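Local coordinates for protein EST1E (Clostridium proteoclasticum, PDB 2WTM) that acts as a promiscuous feruloyl esterase, probably hydrolysing ester bonds with an alpha/beta-hydrolase serine catalytic machinery, at residues 77-82 / 107-112; 139-144 / 174-179. One frame throughout, in Å; residues are numbered along the deposited sequence.

Contact 1 of 2, residues 77-82 / 107-112; sequences HTLFKW and HSQGGL. With PO4 (phosphate ion), chain E.
Leu79 and Gln109, in the first turns of helices 79-93 and 109-120, face each other with their CA atoms 8.7 Å apart, and one turn on Trp82 lies across from Gly110, so the two backbones are separated by a layer of side chains. Gln109 contributes more to that layer than any other residue. Its CG stands anti to the backbone N (chi1 -177°) and the chain continues extended, which carries the amide across to the other helix. There NE2 donates a nearly straight hydrogen bond to His77 NE2 at 3.1 Å; the acceptor lies in the amide plane, while the donor stands 18° out of the imidazole plane. This direction suggests that His77 NE2 carries no proton, consistent with the hydrogen bond between ND1 and Phe74 O. On the other branch, Gln109 OE1 is bonded to Tyr172 OH, so both ends of this buried amide are engaged.

The same NE2 sits over one face of the Trp82 indole, 3.4 Å from CH2 and offset toward the rim, with the amide plane steeply inclined to the ring. Behind it, Gln109 CG packs 3.7 Å from Trp82 CZ3, while Gly110 N approaches the indole edge. Leu79 closes the layer on another side: CD2 touches Gln109 CG, and CD1 meets Leu112 CD2 at 4.0 Å with the two side chains about perpendicular. Thr78 caps helix 79-93, its OG1 accepting from Lys81 N.

At the far end of Gln109, its backbone N donates to O4 of a bound phosphate at 2.9 Å; Ser108 OG is very close to O3 of the same ion, which His228 NE2 and Phe36 N also bind. The tight strand-to-helix turn at Ser108, with positive phi, fits the nucleophile elbow of alpha/beta hydrolases, and the phosphate probably occupies the oxyanion site.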
loop_
_atom_site.group_PDB
_atom_site.type_symbol
_atom_site.label_atom_id
_atom_site.label_comp_id
_atom_site.label_asym_id
_atom_site.label_seq_id
_atom_site.Cartn_x
_atom_site.Cartn_y
_atom_site.Cartn_z
ATOM N N HIS A 77 5.061 4.024 10.560
ATOM C CA HIS A 77 3.689 3.896 9.949
ATOM C C HIS A 77 3.661 4.538 8.605
ATOM O O HIS A 77 4.398 5.466 8.326
ATOM C CB HIS A 77 2.621 4.465 10.857
ATOM C CG HIS A 77 2.175 5.872 10.600
ATOM N ND1 HIS A 77 2.758 6.966 11.203
ATOM C CD2 HIS A 77 1.122 6.351 9.890
ATOM C CE1 HIS A 77 2.075 8.067 10.863
ATOM N NE2 HIS A 77 1.083 7.722 10.051
ATOM N N THR A 78 2.789 4.010 7.699
ATOM C CA THR A 78 2.566 4.582 6.396
ATOM C C THR A 78 1.071 4.309 6.132
ATOM O O THR A 78 0.384 3.477 6.757
ATOM C CB THR A 78 3.352 3.915 5.253
ATOM O OG1 THR A 78 2.798 2.625 4.962
ATOM C CG2 THR A 78 4.866 3.803 5.546
ATOM N N LEU A 79 0.563 4.926 5.108
ATOM C CA LEU A 79 -0.831 4.694 4.677
ATOM C C LEU A 79 -1.037 3.273 4.152
ATOM O O LEU A 79 -2.158 2.750 4.212
ATOM C CB LEU A 79 -1.274 5.712 3.602
ATOM C CG LEU A 79 -1.531 7.093 4.212
ATOM C CD1 LEU A 79 -1.625 8.157 3.101
ATOM C CD2 LEU A 79 -2.711 7.118 5.064
ATOM N N PHE A 80 -0.008 2.653 3.553
ATOM C CA PHE A 80 -0.166 1.224 3.111
ATOM C C PHE A 80 -0.368 0.363 4.389
ATOM O O PHE A 80 -1.197 -0.531 4.400
ATOM C CB PHE A 80 1.031 0.727 2.374
ATOM C CG PHE A 80 1.108 1.131 0.935
ATOM C CD1 PHE A 80 0.200 1.931 0.314
ATOM C CD2 PHE A 80 2.230 0.708 0.211
ATOM C CE1 PHE A 80 0.376 2.302 -1.041
ATOM C CE2 PHE A 80 2.392 1.058 -1.105
ATOM C CZ PHE A 80 1.476 1.865 -1.715
ATOM N N LYS A 81 0.441 0.612 5.432
ATOM C CA LYS A 81 0.210 -0.153 6.677
ATOM C C LYS A 81 -1.177 0.061 7.246
ATOM O O LYS A 81 -1.842 -0.922 7.641
ATOM C CB LYS A 81 1.286 0.161 7.702
ATOM C CG LYS A 81 2.671 -0.243 7.197
ATOM C CD LYS A 81 3.781 -0.110 8.256
ATOM C CE LYS A 81 5.217 -0.308 7.670
ATOM N NZ LYS A 81 6.243 -0.399 8.777
ATOM N N TRP A 82 -1.608 1.322 7.340
ATOM C CA TRP A 82 -2.937 1.606 7.791
ATOM C C TRP A 82 -4.012 0.930 6.939
ATOM O O TRP A 82 -5.007 0.395 7.468
ATOM C CB TRP A 82 -3.205 3.135 7.862
ATOM C CG TRP A 82 -2.620 3.769 9.086
ATOM C CD1 TRP A 82 -1.518 3.390 9.824
ATOM C CD2 TRP A 82 -3.185 4.931 9.756
ATOM N NE1 TRP A 82 -1.377 4.275 10.928
ATOM C CE2 TRP A 82 -2.408 5.183 10.907
ATOM C CE3 TRP A 82 -4.322 5.709 9.519
ATOM C CZ2 TRP A 82 -2.747 6.234 11.791
ATOM C CZ3 TRP A 82 -4.673 6.684 10.384
ATOM C CH2 TRP A 82 -3.892 6.962 11.499
ATOM N N HIS A 107 -11.473 10.252 11.258
ATOM C CA HIS A 107 -11.083 11.651 11.322
ATOM C C HIS A 107 -9.715 11.912 10.705
ATOM O O HIS A 107 -8.727 11.212 11.022
ATOM C CB HIS A 107 -11.133 12.074 12.791
ATOM C CG HIS A 107 -10.854 13.534 13.004
ATOM N ND1 HIS A 107 -9.629 14.000 13.438
ATOM C CD2 HIS A 107 -11.614 14.620 12.771
ATOM C CE1 HIS A 107 -9.680 15.323 13.502
ATOM N NE2 HIS A 107 -10.871 15.716 13.103
ATOM N N SER A 108 -9.663 12.963 9.859
ATOM C CA SER A 108 -8.424 13.523 9.339
ATOM C C SER A 108 -7.627 12.457 8.553
ATOM O O SER A 108 -8.147 11.985 7.588
ATOM C CB SER A 108 -7.617 14.259 10.414
ATOM O OG SER A 108 -6.625 15.068 9.766
ATOM N N GLN A 109 -6.418 12.079 8.962
ATOM C CA GLN A 109 -5.779 10.925 8.287
ATOM C C GLN A 109 -6.624 9.672 8.306
ATOM O O GLN A 109 -6.635 8.885 7.371
ATOM C CB GLN A 109 -4.387 10.611 8.810
ATOM C CG GLN A 109 -3.713 9.478 8.079
ATOM C CD GLN A 109 -2.229 9.389 8.486
ATOM O OE1 GLN A 109 -1.462 10.266 7.980
ATOM N NE2 GLN A 109 -1.790 8.415 9.212
ATOM N N GLY A 110 -7.432 9.465 9.349
ATOM C CA GLY A 110 -8.384 8.374 9.407
ATOM C C GLY A 110 -9.541 8.524 8.447
ATOM O O GLY A 110 -10.080 7.558 7.965
ATOM N N GLY A 111 -9.877 9.778 8.147
ATOM C CA GLY A 111 -10.953 10.131 7.215
ATOM C C GLY A 111 -10.487 9.837 5.812
ATOM O O GLY A 111 -11.214 9.168 5.048
ATOM N N LEU A 112 -9.262 10.271 5.480
ATOM C CA LEU A 112 -8.629 9.820 4.249
ATOM C C LEU A 112 -8.593 8.288 4.137
ATOM O O LEU A 112 -9.023 7.678 3.151
ATOM C CB LEU A 112 -7.240 10.368 4.114
ATOM C CG LEU A 112 -6.395 9.796 2.920
ATOM C CD1 LEU A 112 -6.998 10.001 1.537
ATOM C CD2 LEU A 112 -4.946 10.301 3.079
HETATM P P PO4 E . -4.601 14.300 12.128
HETATM O O1 PO4 E . -5.444 14.026 13.369
HETATM O O2 PO4 E . -3.241 14.534 12.742
HETATM O O3 PO4 E . -4.987 15.640 11.516
HETATM O O4 PO4 E . -4.666 13.205 11.025
#

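Contact 2 of 2, residues 139-144 / 174-179; sequences EIARTG and RVAQTI
Arg142 NH1 grips two backbone carbonyls at once, donating to Gln177 O at 2.8 Å and to Ile179 O at 2.9 Å. Both oxygens lie close to the guanidinium plane, at its edge, yet from their side the nitrogen stands well above each carbonyl plane, by 55° at Gln177 and 52° at Ile179. The arginine reaches them because its chain bends at chi3 (-74°), turning the guanidinium toward the carbonyls of 177-179. A water bonded to NH2 at 2.9 Å makes a weak second link to Ile179 O. Arg180 brings a like charge near NE, and the gathered carbonyl oxygens probably help to offset it.

A third direct hydrogen bond runs the other way. Gln177 NE2 donates to Ala141 O at 3.1 Å, nearly straight, with the oxygen in the Gln177 amide plane, though the nitrogen stands above the plane of the carbonyl. Gly144 N reaches that oxygen from the opposite face, so Ala141 O serves both the helix end and the neighbouring segment. The amide has further partners: NE2 also bonds Pro153 O, and OE1 accepts from Arg122 of the second subunit.

Between these polar links the packing is small and close. Ala141 CB lies 4.1 Å from Ala176 CB and touches Gln177 CG, while Arg142 CG rests 4.0 Å from Gln177 CB. With alanines at 141 and 176, the backbones come close, Arg142 CA and Gln177 CA being 5.2 Å apart.

Gly144, with positive phi, closes helix 137-143 in a Schellman motif, and a type I beta turn runs from Ala176 to Ile179. The contact thus ties helix 137-143 to segment 174-179 in the region inserted between strands 125-131 and 192-197, where cap domains of alpha/beta hydrolases are commonly placed.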
loop_
_atom_site.group_PDB
_atom_site.type_symbol
_atom_site.label_atom_id
_atom_site.label_comp_id
_atom_site.label_asym_id
_atom_site.label_seq_id
_atom_site.Cartn_x
_atom_site.Cartn_y
_atom_site.Cartn_z
ATOM N N GLU A 139 -1.654 14.351 -2.686
ATOM C CA GLU A 139 -1.355 15.394 -3.730
ATOM C C GLU A 139 -0.278 16.335 -3.161
ATOM O O GLU A 139 0.746 16.644 -3.804
ATOM C CB GLU A 139 -2.600 16.128 -4.171
ATOM C CG GLU A 139 -2.275 17.344 -4.992
ATOM C CD GLU A 139 -3.487 18.103 -5.540
ATOM O OE1 GLU A 139 -4.659 17.668 -5.470
ATOM O OE2 GLU A 139 -3.225 19.213 -6.037
ATOM N N ILE A 140 -0.442 16.730 -1.905
ATOM C CA ILE A 140 0.474 17.678 -1.307
ATOM C C ILE A 140 1.833 17.051 -1.096
ATOM O O ILE A 140 2.833 17.697 -1.298
ATOM C CB ILE A 140 -0.137 18.301 -0.066
ATOM C CG1 ILE A 140 -1.397 19.100 -0.398
ATOM C CG2 ILE A 140 0.838 19.128 0.725
ATOM C CD1 ILE A 140 -1.221 20.100 -1.502
ATOM N N ALA A 141 1.899 15.742 -0.800
ATOM C CA ALA A 141 3.151 15.038 -0.705
ATOM C C ALA A 141 3.909 15.044 -2.036
ATOM O O ALA A 141 5.152 15.146 -2.066
ATOM C CB ALA A 141 2.945 13.621 -0.207
ATOM N N ARG A 142 3.151 14.947 -3.102
ATOM C CA ARG A 142 3.713 15.009 -4.458
ATOM C C ARG A 142 4.340 16.357 -4.764
ATOM O O ARG A 142 5.336 16.407 -5.570
ATOM C CB ARG A 142 2.686 14.601 -5.533
ATOM C CG ARG A 142 2.377 13.100 -5.527
ATOM C CD ARG A 142 1.533 12.684 -6.680
ATOM N NE ARG A 142 0.133 13.085 -6.567
ATOM C CZ ARG A 142 -0.808 12.403 -5.930
ATOM N NH1 ARG A 142 -0.526 11.263 -5.383
ATOM N NH2 ARG A 142 -2.082 12.857 -5.948
ATOM N N THR A 143 3.851 17.383 -4.088
ATOM C CA THR A 143 4.350 18.766 -4.251
ATOM C C THR A 143 5.468 19.116 -3.299
ATOM O O THR A 143 6.057 20.185 -3.443
ATOM C CB THR A 143 3.260 19.831 -4.038
ATOM O OG1 THR A 143 2.944 19.960 -2.646
ATOM C CG2 THR A 143 2.081 19.578 -4.834
ATOM N N GLY A 144 5.747 18.277 -2.314
ATOM C CA GLY A 144 6.851 18.438 -1.357
ATOM C C GLY A 144 6.420 19.033 -0.037
ATOM O O GLY A 144 7.208 19.753 0.611
ATOM N N ARG A 174 7.088 8.546 0.566
ATOM C CA ARG A 174 7.226 7.660 -0.620
ATOM C C ARG A 174 5.939 6.929 -0.946
ATOM O O ARG A 174 5.545 6.804 -2.075
ATOM C CB ARG A 174 8.373 6.720 -0.417
ATOM C CG ARG A 174 9.718 7.375 -0.186
ATOM C CD ARG A 174 10.852 6.456 -0.125
ATOM N NE ARG A 174 12.114 7.137 0.142
ATOM C CZ ARG A 174 12.909 7.624 -0.798
ATOM N NH1 ARG A 174 12.577 7.490 -2.070
ATOM N NH2 ARG A 174 14.055 8.222 -0.481
ATOM N N VAL A 175 5.281 6.424 0.116
ATOM C CA VAL A 175 4.014 5.730 -0.028
ATOM C C VAL A 175 2.888 6.687 -0.381
ATOM O O VAL A 175 2.084 6.458 -1.268
ATOM C CB VAL A 175 3.690 4.956 1.264
ATOM C CG1 VAL A 175 2.266 4.493 1.277
ATOM C CG2 VAL A 175 4.667 3.794 1.454
ATOM N N ALA A 176 2.774 7.775 0.347
ATOM C CA ALA A 176 1.681 8.715 0.153
ATOM C C ALA A 176 1.632 9.240 -1.276
ATOM O O ALA A 176 0.560 9.452 -1.868
ATOM C CB ALA A 176 1.771 9.891 1.118
ATOM N N GLN A 177 2.800 9.539 -1.789
ATOM C CA GLN A 177 2.860 10.073 -3.120
ATOM C C GLN A 177 2.200 9.166 -4.188
ATOM O O GLN A 177 1.807 9.654 -5.277
ATOM C CB GLN A 177 4.330 10.308 -3.498
ATOM C CG GLN A 177 5.011 11.511 -2.855
ATOM C CD GLN A 177 6.408 11.709 -3.408
ATOM O OE1 GLN A 177 7.006 10.803 -3.949
ATOM N NE2 GLN A 177 6.959 12.921 -3.191
ATOM N N THR A 178 2.118 7.850 -3.901
ATOM C CA THR A 178 1.616 6.901 -4.919
ATOM C C THR A 178 0.101 6.931 -5.042
ATOM O O THR A 178 -0.492 6.374 -5.960
ATOM C CB THR A 178 2.057 5.529 -4.650
ATOM O OG1 THR A 178 1.305 4.943 -3.566
ATOM C CG2 THR A 178 3.579 5.441 -4.470
ATOM N N ILE A 179 -0.554 7.478 -4.060
ATOM C CA ILE A 179 -2.012 7.303 -3.898
ATOM C C ILE A 179 -2.763 8.338 -4.671
ATOM O O ILE A 179 -2.643 9.543 -4.453
ATOM C CB ILE A 179 -2.409 7.339 -2.425
ATOM C CG1 ILE A 179 -1.822 6.153 -1.703
ATOM C CG2 ILE A 179 -3.944 7.247 -2.206
ATOM C CD1 ILE A 179 -1.877 6.179 -0.243
HETATM O O HOH W 1 -4.703 12.256 -4.876
#

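Contact 1 lies near the centre of the chain, whereas contact 2 is about 18 Å from that centre, although its touching residues are still mostly buried. The former joins helices 79-93 and 109-120 beside the main sheet and the probable active site; the latter joins helices 137-143 and 171-176. Side chain meets side chain in the first, chiefly an amide against aromatic rings, while in the second side-chain donors bind backbone carbonyls. Their centres are 13 Å apart and they touch directly: Phe80 CD1 packs 3.4 Å from Val175 CG1, and Leu79 CD1 meets Ile179 CD1. Both also reach the second subunit, through Phe80 and Lys81 in contact 1 and through residues including Arg174 and Gln177 in contact 2.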